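Local structure of PrgZ (Enterococcus faecalis, 4FAJ) at residues G128-W131 / T135-T138; P213-A218 / A232-G237; E279-I284 / G299-Q304; N285-N288 / E294-L297. The protein binds peptide pheromone outside the cell as a membrane-anchored, zinc-binding receptor of the solute-binding protein 5 family, probably for peptide import. One frame throughout, in Å; residues are numbered along the deposited sequence. Where two conformers were deposited one is given.

Contact 1: G128-W131 / T135-T138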
loop_
_atom_site.group_PDB
_atom_site.type_symbol
_atom_site.label_atom_id
_atom_site.label_comp_id
_atom_site.label_asym_id
_atom_site.label_seq_id
_atom_site.Cartn_x
_atom_site.Cartn_y
_atom_site.Cartn_z
ATOM N N GLY A 128 -21.656 -15.914 -15.500
ATOM C CA GLY A 128 -20.621 -15.805 -16.513
ATOM C C GLY A 128 -19.289 -15.293 -16.017
ATOM O O GLY A 128 -18.369 -15.134 -16.812
ATOM N N ALA A 129 -19.180 -15.025 -14.716
ATOM C CA ALA A 129 -17.882 -14.719 -14.105
ATOM C C ALA A 129 -17.035 -15.992 -14.158
ATOM O O ALA A 129 -17.468 -17.040 -13.673
ATOM C CB ALA A 129 -18.064 -14.251 -12.682
ATOM N N LYS A 130 -15.862 -15.913 -14.799
ATOM C CA LYS A 130 -15.032 -17.101 -15.077
ATOM C C LYS A 130 -13.539 -16.945 -14.743
ATOM O O LYS A 130 -12.962 -15.849 -14.864
ATOM C CB LYS A 130 -15.132 -17.490 -16.558
ATOM C CG LYS A 130 -16.475 -18.038 -16.990
ATOM C CD LYS A 130 -16.547 -18.204 -18.501
ATOM C CE LYS A 130 -17.917 -18.718 -18.926
ATOM N NZ LYS A 130 -18.029 -18.901 -20.410
ATOM N N TRP A 131 -12.930 -18.063 -14.347
ATOM C CA TRP A 131 -11.472 -18.211 -14.294
ATOM C C TRP A 131 -10.910 -18.249 -15.710
ATOM O O TRP A 131 -11.636 -18.528 -16.667
ATOM C CB TRP A 131 -11.104 -19.504 -13.546
ATOM C CG TRP A 131 -11.539 -19.441 -12.113
ATOM C CD1 TRP A 131 -12.591 -20.099 -11.535
ATOM C CD2 TRP A 131 -10.960 -18.634 -11.093
ATOM N NE1 TRP A 131 -12.693 -19.756 -10.207
ATOM C CE2 TRP A 131 -11.705 -18.852 -9.910
ATOM C CE3 TRP A 131 -9.883 -17.752 -11.057
ATOM C CZ2 TRP A 131 -11.396 -18.219 -8.707
ATOM C CZ3 TRP A 131 -9.578 -17.121 -9.864
ATOM C CH2 TRP A 131 -10.329 -17.361 -8.700
ATOM N N THR A 135 -13.712 -21.968 -16.383
ATOM C CA THR A 135 -14.603 -22.490 -15.350
ATOM C C THR A 135 -15.223 -21.358 -14.544
ATOM O O THR A 135 -14.659 -20.258 -14.450
ATOM C CB THR A 135 -13.888 -23.490 -14.405
ATOM O OG1 THR A 135 -12.831 -22.835 -13.696
ATOM C CG2 THR A 135 -13.329 -24.679 -15.204
ATOM N N GLN A 136 -16.388 -21.630 -13.965
ATOM C CA GLN A 136 -17.160 -20.597 -13.260
ATOM C C GLN A 136 -16.527 -20.249 -11.918
ATOM O O GLN A 136 -15.955 -21.111 -11.248
ATOM C CB GLN A 136 -18.618 -21.040 -13.047
ATOM C CG GLN A 136 -19.484 -21.038 -14.335
ATOM C CD GLN A 136 -19.833 -19.621 -14.848
ATOM O OE1 GLN A 136 -20.048 -18.684 -14.062
ATOM N NE2 GLN A 136 -19.911 -19.476 -16.176
ATOM N N ILE A 137 -16.611 -18.973 -11.549
ATOM C CA ILE A 137 -16.162 -18.518 -10.244
ATOM C C ILE A 137 -17.344 -18.690 -9.308
ATOM O O ILE A 137 -18.430 -18.161 -9.583
ATOM C CB ILE A 137 -15.737 -17.036 -10.258
ATOM C CG1 ILE A 137 -14.575 -16.807 -11.232
ATOM C CG2 ILE A 137 -15.328 -16.593 -8.852
ATOM C CD1 ILE A 137 -14.270 -15.330 -11.471
ATOM N N THR A 138 -17.147 -19.436 -8.224
ATOM C CA THR A 138 -18.242 -19.750 -7.308
ATOM C C THR A 138 -18.103 -19.021 -5.984
ATOM O O THR A 138 -17.026 -18.535 -5.631
ATOM C CB THR A 138 -18.333 -21.262 -6.995
ATOM O OG1 THR A 138 -17.209 -21.645 -6.207
ATOM C CG2 THR A 138 -18.393 -22.124 -8.284
#

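Contact 2: P213-A218 / A232-G237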
loop_
_atom_site.group_PDB
_atom_site.type_symbol
_atom_site.label_atom_id
_atom_site.label_comp_id
_atom_site.label_asym_id
_atom_site.label_seq_id
_atom_site.Cartn_x
_atom_site.Cartn_y
_atom_site.Cartn_z
ATOM N N PRO A 213 -10.862 -13.662 -4.994
ATOM C CA PRO A 213 -10.944 -15.109 -4.879
ATOM C C PRO A 213 -9.661 -15.763 -5.391
ATOM O O PRO A 213 -8.894 -15.140 -6.126
ATOM C CB PRO A 213 -12.110 -15.467 -5.800
ATOM C CG PRO A 213 -12.072 -14.402 -6.880
ATOM C CD PRO A 213 -11.506 -13.160 -6.222
ATOM N N VAL A 214 -9.441 -17.003 -4.989
ATOM C CA VAL A 214 -8.494 -17.869 -5.666
ATOM C C VAL A 214 -9.238 -19.136 -6.008
ATOM O O VAL A 214 -10.204 -19.496 -5.324
ATOM C CB VAL A 214 -7.238 -18.179 -4.812
ATOM C CG1 VAL A 214 -6.345 -16.935 -4.724
ATOM C CG2 VAL A 214 -7.627 -18.690 -3.444
ATOM N N GLN A 215 -8.799 -19.806 -7.067
ATOM C CA GLN A 215 -9.510 -20.972 -7.580
ATOM C C GLN A 215 -9.223 -22.186 -6.705
ATOM O O GLN A 215 -8.069 -22.537 -6.495
ATOM C CB GLN A 215 -9.096 -21.263 -9.019
ATOM C CG GLN A 215 -10.002 -22.262 -9.724
ATOM C CD GLN A 215 -9.337 -22.921 -10.905
ATOM O OE1 GLN A 215 -8.257 -23.496 -10.780
ATOM N NE2 GLN A 215 -9.980 -22.851 -12.062
ATOM N N GLN A 216 -10.274 -22.821 -6.191
ATOM C CA GLN A 216 -10.094 -23.969 -5.305
ATOM C C GLN A 216 -9.252 -25.079 -5.940
ATOM O O GLN A 216 -8.384 -25.644 -5.280
ATOM C CB GLN A 216 -11.443 -24.534 -4.863
ATOM C CG GLN A 216 -12.150 -23.736 -3.797
ATOM C CD GLN A 216 -13.568 -24.212 -3.600
ATOM O OE1 GLN A 216 -14.471 -23.838 -4.354
ATOM N NE2 GLN A 216 -13.776 -25.060 -2.601
ATOM N N LYS A 217 -9.513 -25.390 -7.206
ATOM C CA LYS A 217 -8.782 -26.445 -7.925
ATOM C C LYS A 217 -7.274 -26.154 -7.991
ATOM O O LYS A 217 -6.450 -27.033 -7.728
ATOM C CB LYS A 217 -9.359 -26.605 -9.338
ATOM C CG LYS A 217 -8.642 -27.614 -10.235
ATOM C CD LYS A 217 -9.512 -27.991 -11.443
ATOM C CE LYS A 217 -8.700 -28.670 -12.531
ATOM N NZ LYS A 217 -7.856 -27.683 -13.261
ATOM N N ALA A 218 -6.927 -24.919 -8.347
ATOM C CA ALA A 218 -5.531 -24.470 -8.384
ATOM C C ALA A 218 -4.857 -24.516 -7.009
ATOM O O ALA A 218 -3.694 -24.920 -6.908
ATOM C CB ALA A 218 -5.433 -23.056 -8.957
ATOM N N ALA A 232 2.110 -21.188 -11.557
ATOM C CA ALA A 232 1.475 -21.717 -10.346
ATOM C C ALA A 232 0.334 -20.812 -9.849
ATOM O O ALA A 232 0.107 -20.690 -8.645
ATOM C CB ALA A 232 2.525 -21.913 -9.252
ATOM N N ILE A 233 -0.359 -20.174 -10.786
ATOM C CA ILE A 233 -1.531 -19.340 -10.479
ATOM C C ILE A 233 -2.616 -19.587 -11.521
ATOM O O ILE A 233 -2.327 -20.033 -12.630
ATOM C CB ILE A 233 -1.184 -17.824 -10.455
ATOM C CG1 ILE A 233 -0.613 -17.364 -11.799
ATOM C CG2 ILE A 233 -0.180 -17.511 -9.351
ATOM C CD1 ILE A 233 -0.353 -15.852 -11.880
ATOM N N VAL A 234 -3.860 -19.301 -11.142
ATOM C CA VAL A 234 -4.985 -19.254 -12.066
ATOM C C VAL A 234 -5.707 -17.941 -11.782
ATOM O O VAL A 234 -6.146 -17.692 -10.653
ATOM C CB VAL A 234 -5.948 -20.450 -11.890
ATOM C CG1 VAL A 234 -7.234 -20.240 -12.693
ATOM C CG2 VAL A 234 -5.272 -21.742 -12.341
ATOM N N THR A 235 -5.799 -17.092 -12.794
ATOM C CA THR A 235 -6.300 -15.734 -12.617
ATOM C C THR A 235 -7.636 -15.538 -13.332
ATOM O O THR A 235 -8.135 -16.454 -13.985
ATOM C CB THR A 235 -5.267 -14.716 -13.102
ATOM O OG1 THR A 235 -5.068 -14.866 -14.512
ATOM C CG2 THR A 235 -3.948 -14.905 -12.351
ATOM N N ASN A 236 -8.227 -14.357 -13.181
ATOM C CA ASN A 236 -9.596 -14.133 -13.660
ATOM C C ASN A 236 -9.901 -12.721 -14.137
ATOM O O ASN A 236 -11.078 -12.334 -14.202
ATOM C CB ASN A 236 -10.576 -14.466 -12.530
ATOM C CG ASN A 236 -10.416 -13.537 -11.334
ATOM O OD1 ASN A 236 -9.339 -12.981 -11.106
ATOM N ND2 ASN A 236 -11.490 -13.364 -10.564
ATOM N N GLY A 237 -8.867 -11.951 -14.473
ATOM C CA GLY A 237 -9.020 -10.531 -14.758
ATOM C C GLY A 237 -9.014 -10.154 -16.224
ATOM O O GLY A 237 -9.097 -11.001 -17.100
HETATM O O HOH W 1 -6.520 -18.872 -8.378
#

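Contact 3: E279-I284 / G299-Q304. With ZN (zinc ion), chain F.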
loop_
_atom_site.group_PDB
_atom_site.type_symbol
_atom_site.label_atom_id
_atom_site.label_comp_id
_atom_site.label_asym_id
_atom_site.label_seq_id
_atom_site.Cartn_x
_atom_site.Cartn_y
_atom_site.Cartn_z
ATOM N N GLU A 279 16.549 4.325 -12.392
ATOM C CA GLU A 279 17.335 5.519 -12.722
ATOM C C GLU A 279 16.545 6.394 -13.691
ATOM O O GLU A 279 16.277 5.995 -14.825
ATOM C CB GLU A 279 18.682 5.126 -13.333
ATOM C CG GLU A 279 19.480 6.305 -13.939
ATOM C CD GLU A 279 19.646 7.462 -12.990
ATOM O OE1 GLU A 279 20.042 7.229 -11.829
ATOM O OE2 GLU A 279 19.384 8.624 -13.391
ATOM N N ILE A 280 16.175 7.582 -13.227
ATOM C CA ILE A 280 15.238 8.461 -13.952
ATOM C C ILE A 280 15.782 8.946 -15.302
ATOM O O ILE A 280 15.028 9.068 -16.275
ATOM C CB ILE A 280 14.835 9.678 -13.074
ATOM C CG1 ILE A 280 14.207 9.216 -11.751
ATOM C CG2 ILE A 280 13.905 10.623 -13.834
ATOM C CD1 ILE A 280 13.137 8.156 -11.865
ATOM N N ASN A 281 17.083 9.216 -15.365
ATOM C CA ASN A 281 17.718 9.620 -16.624
ATOM C C ASN A 281 17.501 8.579 -17.720
ATOM O O ASN A 281 17.272 8.923 -18.870
ATOM C CB ASN A 281 19.208 9.845 -16.413
ATOM C CG ASN A 281 19.885 10.396 -17.636
ATOM O OD1 ASN A 281 19.646 11.536 -18.019
ATOM N ND2 ASN A 281 20.740 9.585 -18.265
ATOM N N THR A 282 17.575 7.304 -17.352
ATOM C CA THR A 282 17.410 6.223 -18.318
ATOM C C THR A 282 15.954 6.131 -18.790
ATOM O O THR A 282 15.703 5.956 -19.965
ATOM C CB THR A 282 17.836 4.871 -17.725
ATOM O OG1 THR A 282 19.173 4.971 -17.216
ATOM C CG2 THR A 282 17.780 3.802 -18.783
ATOM N N GLY A 283 15.001 6.272 -17.870
ATOM C CA GLY A 283 13.586 6.243 -18.224
ATOM C C GLY A 283 13.235 7.338 -19.225
ATOM O O GLY A 283 12.526 7.101 -20.201
ATOM N N ILE A 284 13.767 8.527 -18.990
ATOM C CA ILE A 284 13.506 9.677 -19.840
ATOM C C ILE A 284 14.097 9.464 -21.238
ATOM O O ILE A 284 13.431 9.707 -22.245
ATOM C CB ILE A 284 14.076 10.954 -19.208
ATOM C CG1 ILE A 284 13.315 11.303 -17.925
ATOM C CG2 ILE A 284 14.047 12.102 -20.196
ATOM C CD1 ILE A 284 13.952 12.398 -17.103
ATOM N N GLY A 299 12.942 15.455 -8.734
ATOM C CA GLY A 299 14.116 16.337 -8.651
ATOM C C GLY A 299 14.377 17.168 -9.892
ATOM O O GLY A 299 13.456 17.713 -10.491
ATOM N N GLU A 300 15.647 17.269 -10.278
ATOM C CA GLU A 300 16.033 18.072 -11.429
ATOM C C GLU A 300 15.324 17.630 -12.719
ATOM O O GLU A 300 15.039 18.461 -13.577
ATOM C CB GLU A 300 17.552 18.046 -11.590
ATOM C CG GLU A 300 18.114 18.795 -12.796
ATOM C CD GLU A 300 17.924 20.312 -12.745
ATOM O OE1 GLU A 300 17.570 20.864 -11.668
ATOM O OE2 GLU A 300 18.143 20.953 -13.802
ATOM N N TYR A 301 15.022 16.339 -12.848
ATOM C CA TYR A 301 14.336 15.831 -14.038
ATOM C C TYR A 301 12.908 16.383 -14.096
ATOM O O TYR A 301 12.436 16.789 -15.152
ATOM C CB TYR A 301 14.300 14.299 -14.041
ATOM C CG TYR A 301 15.647 13.637 -13.846
ATOM C CD1 TYR A 301 16.560 13.555 -14.898
ATOM C CD2 TYR A 301 16.009 13.091 -12.619
ATOM C CE1 TYR A 301 17.808 12.939 -14.734
ATOM C CE2 TYR A 301 17.278 12.484 -12.439
ATOM C CZ TYR A 301 18.156 12.409 -13.504
ATOM O OH TYR A 301 19.383 11.791 -13.352
ATOM N N ALA A 302 12.219 16.365 -12.963
ATOM C CA ALA A 302 10.865 16.937 -12.882
ATOM C C ALA A 302 10.903 18.442 -13.149
ATOM O O ALA A 302 10.071 18.966 -13.887
ATOM C CB ALA A 302 10.259 16.655 -11.533
ATOM N N LYS A 303 11.869 19.129 -12.540
ATOM C CA LYS A 303 12.086 20.564 -12.774
ATOM C C LYS A 303 12.177 20.898 -14.271
ATOM O O LYS A 303 11.539 21.844 -14.749
ATOM C CB LYS A 303 13.357 21.028 -12.049
ATOM C CG LYS A 303 13.495 22.548 -11.920
ATOM C CD LYS A 303 14.522 22.919 -10.865
ATOM C CE LYS A 303 14.240 24.285 -10.240
ATOM N NZ LYS A 303 14.536 25.395 -11.173
ATOM N N GLN A 304 12.947 20.117 -15.021
ATOM C CA GLN A 304 13.122 20.391 -16.448
ATOM C C GLN A 304 11.903 20.020 -17.318
ATOM O O GLN A 304 11.670 20.657 -18.348
ATOM C CB GLN A 304 14.388 19.707 -16.971
ATOM C CG GLN A 304 15.676 20.235 -16.348
ATOM C CD GLN A 304 15.778 21.756 -16.381
ATOM O OE1 GLN A 304 15.144 22.417 -17.200
ATOM N NE2 GLN A 304 16.584 22.313 -15.486
HETATM ZN ZN ZN F . 19.790 10.191 -12.227
#

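Contact 4: N285-N288 / E294-L297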
loop_
_atom_site.group_PDB
_atom_site.type_symbol
_atom_site.label_atom_id
_atom_site.label_comp_id
_atom_site.label_asym_id
_atom_site.label_seq_id
_atom_site.Cartn_x
_atom_site.Cartn_y
_atom_site.Cartn_z
ATOM N N ASN A 285 15.346 9.003 -21.286
ATOM C CA ASN A 285 16.030 8.747 -22.549
ATOM C C ASN A 285 15.302 7.679 -23.376
ATOM O O ASN A 285 15.159 7.832 -24.588
ATOM C CB ASN A 285 17.496 8.353 -22.288
ATOM C CG ASN A 285 18.368 8.446 -23.535
ATOM O OD1 ASN A 285 18.779 7.428 -24.085
ATOM N ND2 ASN A 285 18.654 9.668 -23.982
ATOM N N LEU A 286 14.841 6.613 -22.718
ATOM C CA LEU A 286 14.006 5.587 -23.360
ATOM C C LEU A 286 12.676 6.179 -23.851
ATOM O O LEU A 286 12.260 5.950 -24.992
ATOM C CB LEU A 286 13.739 4.431 -22.384
ATOM C CG LEU A 286 14.954 3.528 -22.127
ATOM C CD1 LEU A 286 14.660 2.581 -20.966
ATOM C CD2 LEU A 286 15.373 2.744 -23.371
ATOM N N TYR A 287 12.037 6.963 -22.993
ATOM C CA TYR A 287 10.783 7.630 -23.333
ATOM C C TYR A 287 10.928 8.521 -24.577
ATOM O O TYR A 287 10.131 8.405 -25.517
ATOM C CB TYR A 287 10.283 8.442 -22.141
ATOM C CG TYR A 287 8.976 9.157 -22.379
ATOM C CD1 TYR A 287 8.947 10.425 -22.959
ATOM C CD2 TYR A 287 7.759 8.555 -22.040
ATOM C CE1 TYR A 287 7.733 11.091 -23.164
ATOM C CE2 TYR A 287 6.559 9.206 -22.244
ATOM C CZ TYR A 287 6.548 10.468 -22.813
ATOM O OH TYR A 287 5.342 11.102 -23.006
ATOM N N ASN A 288 11.957 9.362 -24.600
ATOM C CA ASN A 288 12.201 10.267 -25.735
ATOM C C ASN A 288 12.549 9.537 -27.023
ATOM O O ASN A 288 12.329 10.069 -28.110
ATOM C CB ASN A 288 13.310 11.277 -25.412
ATOM C CG ASN A 288 12.879 12.299 -24.383
ATOM O OD1 ASN A 288 11.687 12.563 -24.234
ATOM N ND2 ASN A 288 13.838 12.883 -23.675
ATOM N N GLU A 294 5.747 5.708 -20.828
ATOM C CA GLU A 294 5.701 6.595 -19.669
ATOM C C GLU A 294 7.078 6.617 -19.014
ATOM O O GLU A 294 7.893 5.726 -19.254
ATOM C CB GLU A 294 4.628 6.149 -18.663
ATOM C CG GLU A 294 4.945 4.874 -17.957
ATOM C CD GLU A 294 3.906 4.465 -16.926
ATOM O OE1 GLU A 294 4.151 3.459 -16.229
ATOM O OE2 GLU A 294 2.854 5.128 -16.805
ATOM N N ALA A 295 7.334 7.658 -18.232
ATOM C CA ALA A 295 8.589 7.823 -17.517
ATOM C C ALA A 295 8.344 8.541 -16.200
ATOM O O ALA A 295 7.763 9.628 -16.191
ATOM C CB ALA A 295 9.593 8.607 -18.366
ATOM N N PRO A 296 8.786 7.948 -15.074
ATOM C CA PRO A 296 8.615 8.635 -13.799
ATOM C C PRO A 296 9.580 9.809 -13.681
ATOM O O PRO A 296 10.651 9.799 -14.316
ATOM C CB PRO A 296 8.958 7.548 -12.773
ATOM C CG PRO A 296 9.945 6.697 -13.481
ATOM C CD PRO A 296 9.442 6.640 -14.896
ATOM N N LEU A 297 9.191 10.810 -12.895
ATOM C CA LEU A 297 9.978 12.040 -12.726
ATOM C C LEU A 297 10.097 12.501 -11.265
ATOM O O LEU A 297 9.170 12.352 -10.475
ATOM C CB LEU A 297 9.340 13.169 -13.538
ATOM C CG LEU A 297 9.275 13.013 -15.055
ATOM C CD1 LEU A 297 8.418 14.111 -15.681
ATOM C CD2 LEU A 297 10.669 13.001 -15.679
#

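Contact 1: G128-W131 / T135-T138
Thr135 opens the pairing by taking the backbone N of Trp131 on its carbonyl oxygen, a bond of 2.8 Å between Trp131 N and Thr135 O that runs nearly straight out from the C=O. Its OG1 sits at the edge of the indole, 3.5 Å from Trp131 CD1, and is hydrogen-bonded to Asp133 in the intervening turn. Gln136 forms the single beta bridge with Lys130. Its carbonyl O also lies near the indole plane, at the edge by CD1, while its side chain, bent at chi2, passes obliquely across that of Lys130. Ile137 then returns its N to Ala129 O at 3.0 Å, almost linear at hydrogen (170°) but approaching from above the carbonyl plane. Because Ile137 CG1 stands anti to the carbonyl carbon (chi1 -60°), the branch reaches across to the indole, placing CG1 over the five-membered ring 3.7 Å from its centroid, a CH-pi contact. Ile137 CD1 runs on to Ala129 CB, 4.1 Å away. Trp131 NE1 is hydrogen-bonded to Asp141 in helix 139-150, the helix that Thr138 caps at its N-terminus. Two backbone bonds thus close the turn, and the indole, gripped at its N-H and with Ile137 CG1 over one face of its five-membered ring, is fixed against the start of that helix.

Contact 2: P213-A218 / A232-G237
Val234 fills the angle between Gln215 and Ala218, its two methyls dividing the work. Val234 CG1, anti to the backbone N (chi1 170°), rests against the Gln215 amide, 3.8 Å from Gln215 CD. Val234 CG2 meets Ala218 CB at 3.6 Å, the closest approach of the two segments, and also lies near Gln215 OE1. The glutamine is extended, with CG anti to its own N (chi1 -167°), and this carries the amide past Val234 so that Gln215 OE1 accepts from Ala218 N at 3.1 Å, a weak, bent N-cap bond at the start of helix 216-222. NE2 of the same amide is hydrogen-bonded to Asp133. A water joins the backbones, accepting from Gln215 N at 2.8 Å and donating to Val234 O at 2.6 Å. Further along, Pro213 CG packs against Asn236 ND2 at 3.9 Å; Asn236 OD1 is hydrogen-bonded to Glu92 N. With no direct hydrogen bond between 213-218 and 232-237, the contact rests on van der Waals packing and one water, which gives a backbone N-H and a carbonyl a partner where the two segments stand too far apart for a direct bond. Bonds at both its oxygen (weak) and its nitrogen would limit rotation of the Gln215 amide, against which Val234 packs.

Contact 3: E279-I284 / G299-Q304
Glu279 and Tyr301 meet through zinc: Glu279 OE2 and Tyr301 OH each bind the ion at 2.0 Å, with carboxylate and phenol ring planes turned 67° apart. Glu279 is also the N-cap of helix 280-288. Its chain, bent at chi2 (52°), brings Glu279 OE2 back onto Asn281 N at 3.1 Å, so one oxygen serves both metal and helix start. Ile280 follows, laying its CB over a face of the Tyr301 ring, 4.0 Å from the centroid in a CH-pi contact; Ile280 CG2 touches Tyr301 CD2 at 3.5 Å. Asn281 sends CB across the phenol end, 3.6 Å from Tyr301 OH. One turn on, Ile284 places CD1 3.6 Å from Tyr301 CD1, near the ring's root. Tyr301 thus reaches from helix 299-305 across the first turn of its neighbour, the two helix segments running 35° apart with axes 10.6 Å distant at closest. Glu421, at the start of helix 421-437, supplies the third protein ligand, and its other oxygen accepts from Ile280 N. Metal coordination and apolar packing would each restrict the phenol ring. Ile280 also packs on the bound peptide, so this three-residue Glu-Tyr-Glu zinc site gathers the beginnings of three helices beside a residue of the peptide-binding surface.

Contact 4: N285-N288 / E294-L297
Tyr287 crosses from the last turn of helix 280-288 to strand 294-297, and its atoms meet the strand one after another. Tyr287 CB comes first, 3.8 Å from Ala295 CB, two apolar groups pointing at each other. Tyr287 CG lies 4.1 Å from Ala295 CB. From there the ring swings along the strand, because CG stands anti to the helix backbone N (chi1 -179°) and the side chain is carried out toward residue 294. Tyr287 CD2 then sits 3.7 Å from Glu294 C, and Tyr287 CE2 is 3.8 Å from Glu294 CA, so one side of the ring runs past the backbone rather than past the glutamate side chain. Glu294 N lies in the plane of the ring at its edge. At the tip, OH has left the strand and is hydrogen-bonded to Glu310 OE1, while Lys540 makes a cation-pi contact with the ring and binds the Tyr287 carbonyl O. Glu294 turns its side chain away from the helix, where OE1 accepts from Thr65 N at strand 61-66, and the backbone of Ala295 pairs with Leu538 of the long strand 528-539. Helix and strand thus touch without any hydrogen bond between 285-288 and 294-297. The apolar base and ring of Tyr287 pack on the strand, while the hydroxyl of this buried tyrosine has Glu310 as its partner, and the electron-rich ring face would attract the positive charge of Lys540.

The four contacts form two clusters. Contacts 1 and 2 touch, with Trp131 and Ile137 of the first packing on Gln215 and Asn236 of the second; contacts 3 and 4 touch as well, their centres about 8 Å apart, and share helix 280-288. Between clusters the centres are 34 to 44 Å apart. Contacts 2 and 4 are buried and have no direct hydrogen bond across their segments, one using a bridging water and the other a tyrosine. Contacts 1 and 3 are partly buried and more polar: backbone bonds close a turn in the former, zinc joins two helices in the latter. Contact 4 lies within the loop that contact 3 closes.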